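Enterochelin esterase (Salmonella enterica subsp. enterica serovar Typhimurium, PDB 3MGA) probably hydrolyses the ester bonds of ferric enterobactin, the iron-loaded siderophore, as the first step in releasing its iron inside the cell. Local coordinates at residues P22-I25 and N31-V34; V53-T58 and W81-A86. All blocks are in the same frame, centred on the assembly; numbering follows the deposited sequence.

Contact 1: P22-I25 and N31-V34; sequences PEWI and NYRV
I25 and R33 face each other across an antiparallel beta hairpin formed by strands 23-26 and 32-39. The hairpin lies at one edge of a four-stranded antiparallel sheet in the N-terminal domain, and strand 23-26 is an outermost strand of that sheet. The short strand segments run roughly antiparallel.

Two backbone hydrogen bonds join I25 and R33. R33 N gives the straighter one to I25 O at 3.0 Å. I25 N gives the other to R33 O at 3.1 Å, with an angle of 138° at the hydrogen. Its donor stands above the plane of the R33 carbonyl.

CA-H...O contacts supplement these bonds. V34 CA comes 3.2 Å from E23 O, and Y32 CA lies 3.3 Å from I25 O.

Apolar packing is confined to the face bearing W24, Y32 and V34. With chi1 at 58°, CG of W24 sits between its backbone N and carbonyl carbon. This turns the indole so that its five-membered ring meets the phenol of Y32. The two side chains point the same way, side by side, with their planes inclined at 78°. Their rings meet obliquely, W24 CD1 to Y32 CD2 at 3.8 Å. The methyls of V34 are shared out: CG2 packs on W24 CB, while CG1 lies 4.1 Å from P22 CB. L152 of strand 148-153 touches both P22 and V34, so the second sheet packs against this end of the hairpin.

Polar groups of E23 find different neighbours. The end of its side chain leads away from N31-V34, and its OE1 is hydrogen-bonded to NE1 of W37, further along the same strand 32-39. Its backbone O has V34 CG1 beside it, 3.4 Å away.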
loop_
_atom_site.group_PDB
_atom_site.type_symbol
_atom_site.label_atom_id
_atom_site.label_comp_id
_atom_site.label_asym_id
_atom_site.label_seq_id
_atom_site.Cartn_x
_atom_site.Cartn_y
_atom_site.Cartn_z
ATOM N N PRO A 22 4.032 0.411 21.303
ATOM C CA PRO A 22 3.102 1.493 21.607
ATOM C C PRO A 22 1.938 1.055 22.499
ATOM O O PRO A 22 1.454 -0.076 22.388
ATOM C CB PRO A 22 2.585 1.901 20.226
ATOM C CG PRO A 22 3.677 1.524 19.297
ATOM C CD PRO A 22 4.247 0.263 19.854
ATOM N N GLU A 23 1.507 1.955 23.378
ATOM C CA GLU A 23 0.391 1.700 24.290
ATOM C C GLU A 23 -0.756 2.645 23.962
ATOM O O GLU A 23 -0.534 3.768 23.526
ATOM C CB GLU A 23 0.835 1.895 25.735
ATOM C CG GLU A 23 1.873 0.888 26.203
ATOM C CD GLU A 23 2.406 1.209 27.586
ATOM O OE1 GLU A 23 2.603 2.407 27.878
ATOM O OE2 GLU A 23 2.654 0.266 28.370
ATOM N N TRP A 24 -1.982 2.193 24.183
ATOM C CA TRP A 24 -3.152 3.001 23.881
ATOM C C TRP A 24 -4.192 3.024 25.006
ATOM O O TRP A 24 -4.301 2.083 25.786
ATOM C CB TRP A 24 -3.799 2.508 22.580
ATOM C CG TRP A 24 -4.228 1.057 22.606
ATOM C CD1 TRP A 24 -5.417 0.561 23.057
ATOM C CD2 TRP A 24 -3.479 -0.068 22.135
ATOM N NE1 TRP A 24 -5.451 -0.802 22.910
ATOM C CE2 TRP A 24 -4.273 -1.216 22.348
ATOM C CE3 TRP A 24 -2.211 -0.220 21.566
ATOM C CZ2 TRP A 24 -3.839 -2.504 22.008
ATOM C CZ3 TRP A 24 -1.781 -1.502 21.223
ATOM C CH2 TRP A 24 -2.594 -2.623 21.442
ATOM N N ILE A 25 -4.940 4.124 25.069
ATOM C CA ILE A 25 -6.012 4.308 26.045
ATOM C C ILE A 25 -7.246 4.831 25.318
ATOM O O ILE A 25 -7.189 5.850 24.633
ATOM C CB ILE A 25 -5.633 5.299 27.157
ATOM C CG1 ILE A 25 -4.468 4.756 27.983
ATOM C CG2 ILE A 25 -6.831 5.564 28.064
ATOM C CD1 ILE A 25 -4.756 3.442 28.656
ATOM N N ASN A 31 -11.855 7.911 20.522
ATOM C CA ASN A 31 -10.514 7.886 19.963
ATOM C C ASN A 31 -9.530 7.383 20.998
ATOM O O ASN A 31 -9.909 7.128 22.138
ATOM C CB ASN A 31 -10.125 9.275 19.466
ATOM C CG ASN A 31 -10.944 9.701 18.280
ATOM O OD1 ASN A 31 -11.252 8.885 17.412
ATOM N ND2 ASN A 31 -11.300 10.983 18.223
ATOM N N TYR A 32 -8.269 7.256 20.600
ATOM C CA TYR A 32 -7.236 6.726 21.472
ATOM C C TYR A 32 -6.025 7.633 21.671
ATOM O O TYR A 32 -5.544 8.263 20.733
ATOM C CB TYR A 32 -6.746 5.371 20.896
ATOM C CG TYR A 32 -7.779 4.266 20.954
ATOM C CD1 TYR A 32 -8.782 4.167 19.994
ATOM C CD2 TYR A 32 -7.757 3.326 21.972
ATOM C CE1 TYR A 32 -9.734 3.167 20.056
ATOM C CE2 TYR A 32 -8.705 2.320 22.037
ATOM C CZ TYR A 32 -9.692 2.243 21.076
ATOM O OH TYR A 32 -10.651 1.249 21.138
ATOM N N ARG A 33 -5.545 7.691 22.909
ATOM C CA ARG A 33 -4.328 8.426 23.247
ATOM C C ARG A 33 -3.246 7.342 23.162
ATOM O O ARG A 33 -3.159 6.477 24.032
ATOM C CB ARG A 33 -4.392 9.010 24.668
ATOM C CG ARG A 33 -3.065 9.622 25.173
ATOM C CD ARG A 33 -2.801 11.127 24.868
ATOM N NE ARG A 33 -3.229 11.622 23.556
ATOM C CZ ARG A 33 -2.818 12.773 23.013
ATOM N NH1 ARG A 33 -3.277 13.154 21.826
ATOM N NH2 ARG A 33 -1.931 13.539 23.631
ATOM N N VAL A 34 -2.441 7.382 22.107
ATOM C CA VAL A 34 -1.401 6.379 21.898
ATOM C C VAL A 34 -0.012 6.925 22.239
ATOM O O VAL A 34 0.371 7.991 21.769
ATOM C CB VAL A 34 -1.417 5.879 20.444
ATOM C CG1 VAL A 34 -0.381 4.784 20.246
ATOM C CG2 VAL A 34 -2.810 5.367 20.078
#

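Contact 2: V53-T58 and W81-A86; sequences VWVYIT and WRWSTA
V53 sets one methyl over the indole of W81, where two sheets of an E-set-like beta sandwich face each other. Strand 52-57 belongs to one sheet and strand 80-87 to the other. The axes of the short segments approach to 9.0 Å and are inclined at 33°. No hydrogen bond joins the segments.

V53 CG2 makes a CH-pi contact with the six-membered ring of W81. It lies 3.5 Å from the ring centroid and 16° off the normal. W38 of strand 32-39 touches both V53 and W81.

Two residues on, V55 presents its CB and both methyls to W83. CB stands over one face of the indole, displaced toward the rim, and CG1 is 3.9 Å from CE3. CG of W83 is anti to its backbone N (chi1 -179°), which carries the ring out toward strand 52-57.

I57 comes last. Its CD1 meets W83 CZ3 obliquely at 3.8 Å, the two side chains approaching from opposite directions.

The N-H of W83 is bonded to Q70 OE1, and that of W81 weakly to D40 OD2, both outside the segments. With no polar bond across, the segments are held by dispersion and the burial of apolar surface.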
loop_
_atom_site.group_PDB
_atom_site.type_symbol
_atom_site.label_atom_id
_atom_site.label_comp_id
_atom_site.label_asym_id
_atom_site.label_seq_id
_atom_site.Cartn_x
_atom_site.Cartn_y
_atom_site.Cartn_z
ATOM N N VAL A 53 14.417 12.475 17.775
ATOM C CA VAL A 53 13.894 11.120 17.635
ATOM C C VAL A 53 12.548 11.330 16.958
ATOM O O VAL A 53 11.513 11.392 17.620
ATOM C CB VAL A 53 13.700 10.407 18.980
ATOM C CG1 VAL A 53 13.267 8.982 18.736
ATOM C CG2 VAL A 53 14.986 10.443 19.808
ATOM N N TRP A 54 12.571 11.465 15.635
ATOM C CA TRP A 54 11.351 11.726 14.877
ATOM C C TRP A 54 10.456 10.495 14.813
ATOM O O TRP A 54 10.928 9.363 14.681
ATOM C CB TRP A 54 11.672 12.234 13.462
ATOM C CG TRP A 54 12.623 13.428 13.428
ATOM C CD1 TRP A 54 13.964 13.396 13.157
ATOM C CD2 TRP A 54 12.306 14.800 13.695
ATOM N NE1 TRP A 54 14.493 14.656 13.229
ATOM C CE2 TRP A 54 13.500 15.540 13.555
ATOM C CE3 TRP A 54 11.129 15.478 14.029
ATOM C CZ2 TRP A 54 13.553 16.922 13.743
ATOM C CZ3 TRP A 54 11.181 16.850 14.219
ATOM C CH2 TRP A 54 12.387 17.559 14.077
ATOM N N VAL A 55 9.158 10.725 14.932
ATOM C CA VAL A 55 8.187 9.661 14.868
ATOM C C VAL A 55 7.524 9.867 13.526
ATOM O O VAL A 55 6.817 10.854 13.323
ATOM C CB VAL A 55 7.190 9.758 16.040
ATOM C CG1 VAL A 55 6.151 8.645 15.976
ATOM C CG2 VAL A 55 7.957 9.717 17.379
ATOM N N TYR A 56 7.800 8.964 12.591
ATOM C CA TYR A 56 7.258 9.063 11.242
ATOM C C TYR A 56 6.178 8.010 11.065
ATOM O O TYR A 56 6.475 6.853 10.813
ATOM C CB TYR A 56 8.377 8.880 10.218
ATOM C CG TYR A 56 8.008 9.230 8.795
ATOM C CD1 TYR A 56 8.172 10.531 8.314
ATOM C CD2 TYR A 56 7.525 8.259 7.915
ATOM C CE1 TYR A 56 7.849 10.864 7.002
ATOM C CE2 TYR A 56 7.201 8.578 6.601
ATOM C CZ TYR A 56 7.362 9.881 6.146
ATOM O OH TYR A 56 7.045 10.199 4.842
ATOM N N ILE A 57 4.927 8.431 11.232
ATOM C CA ILE A 57 3.772 7.558 11.109
ATOM C C ILE A 57 3.057 7.901 9.808
ATOM O O ILE A 57 2.661 9.045 9.598
ATOM C CB ILE A 57 2.798 7.759 12.297
ATOM C CG1 ILE A 57 3.537 7.631 13.635
ATOM C CG2 ILE A 57 1.659 6.760 12.232
ATOM C CD1 ILE A 57 2.667 7.883 14.857
ATOM N N THR A 58 2.901 6.912 8.934
ATOM C CA THR A 58 2.248 7.125 7.645
ATOM C C THR A 58 0.856 7.753 7.802
ATOM O O THR A 58 0.016 7.259 8.551
ATOM C CB THR A 58 2.125 5.801 6.850
ATOM O OG1 THR A 58 3.423 5.235 6.679
ATOM C CG2 THR A 58 1.496 6.034 5.476
ATOM N N TRP A 81 12.611 8.022 25.863
ATOM C CA TRP A 81 12.063 9.052 24.993
ATOM C C TRP A 81 10.589 8.689 24.840
ATOM O O TRP A 81 10.225 7.515 24.842
ATOM C CB TRP A 81 12.762 9.106 23.641
ATOM C CG TRP A 81 14.162 9.617 23.692
ATOM C CD1 TRP A 81 15.266 8.932 24.099
ATOM C CD2 TRP A 81 14.624 10.904 23.262
ATOM N NE1 TRP A 81 16.385 9.720 23.978
ATOM C CE2 TRP A 81 16.019 10.934 23.464
ATOM C CE3 TRP A 81 13.995 12.038 22.742
ATOM C CZ2 TRP A 81 16.798 12.053 23.158
ATOM C CZ3 TRP A 81 14.763 13.148 22.440
ATOM C CH2 TRP A 81 16.153 13.147 22.650
ATOM N N ARG A 82 9.747 9.700 24.694
ATOM C CA ARG A 82 8.321 9.491 24.628
ATOM C C ARG A 82 7.655 10.501 23.721
ATOM O O ARG A 82 8.153 11.605 23.518
ATOM C CB ARG A 82 7.765 9.641 26.056
ATOM C CG ARG A 82 6.249 9.558 26.208
ATOM C CD ARG A 82 5.834 9.848 27.649
ATOM N NE ARG A 82 6.229 11.193 28.068
ATOM C CZ ARG A 82 6.059 11.687 29.295
ATOM N NH1 ARG A 82 5.504 10.951 30.254
ATOM N NH2 ARG A 82 6.460 12.927 29.567
ATOM N N TRP A 83 6.512 10.103 23.179
ATOM C CA TRP A 83 5.713 10.960 22.323
ATOM C C TRP A 83 4.346 10.316 22.187
ATOM O O TRP A 83 4.237 9.106 22.021
ATOM C CB TRP A 83 6.363 11.154 20.953
ATOM C CG TRP A 83 5.580 12.055 20.059
ATOM C CD1 TRP A 83 5.656 13.417 19.993
ATOM C CD2 TRP A 83 4.598 11.658 19.099
ATOM N NE1 TRP A 83 4.778 13.894 19.051
ATOM C CE2 TRP A 83 4.114 12.835 18.487
ATOM C CE3 TRP A 83 4.076 10.421 18.697
ATOM C CZ2 TRP A 83 3.130 12.812 17.493
ATOM C CZ3 TRP A 83 3.101 10.398 17.699
ATOM C CH2 TRP A 83 2.644 11.586 17.109
ATOM N N SER A 84 3.305 11.131 22.260
ATOM C CA SER A 84 1.947 10.630 22.168
ATOM C C SER A 84 1.137 11.413 21.163
ATOM O O SER A 84 1.513 12.520 20.774
ATOM C CB SER A 84 1.274 10.702 23.540
ATOM O OG SER A 84 1.951 9.881 24.474
ATOM N N THR A 85 0.015 10.824 20.756
ATOM C CA THR A 85 -0.887 11.440 19.800
ATOM C C THR A 85 -2.262 10.797 19.902
ATOM O O THR A 85 -2.453 9.856 20.671
ATOM C CB THR A 85 -0.363 11.275 18.352
ATOM O OG1 THR A 85 -1.318 11.810 17.425
ATOM C CG2 THR A 85 -0.140 9.815 18.026
ATOM N N ALA A 86 -3.212 11.321 19.128
ATOM C CA ALA A 86 -4.565 10.784 19.078
ATOM C C ALA A 86 -4.752 10.014 17.768
ATOM O O ALA A 86 -4.281 10.443 16.715
ATOM C CB ALA A 86 -5.581 11.895 19.177
#

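In the fold
Contact 1 pairs neighbouring strands within one sheet; contact 2 packs strands from two different sheets against each other. Contact 1 therefore combines backbone hydrogen bonds with modest side-chain packing, whereas contact 2 consists of side-chain packing alone. Contact 1 sits at a sheet edge and is partly buried, with several residues exposed. Contact 2 is buried in the sandwich interior. Their centres are about 12 Å apart. Strands 32-39 and 80-87 are neighbours in the same sheet and link the two, with a probable hydrogen bond from V34 N to T85 O. Both contacts belong to the N-terminal part of the chain, apart from the mixed sheet of the putative esterase region.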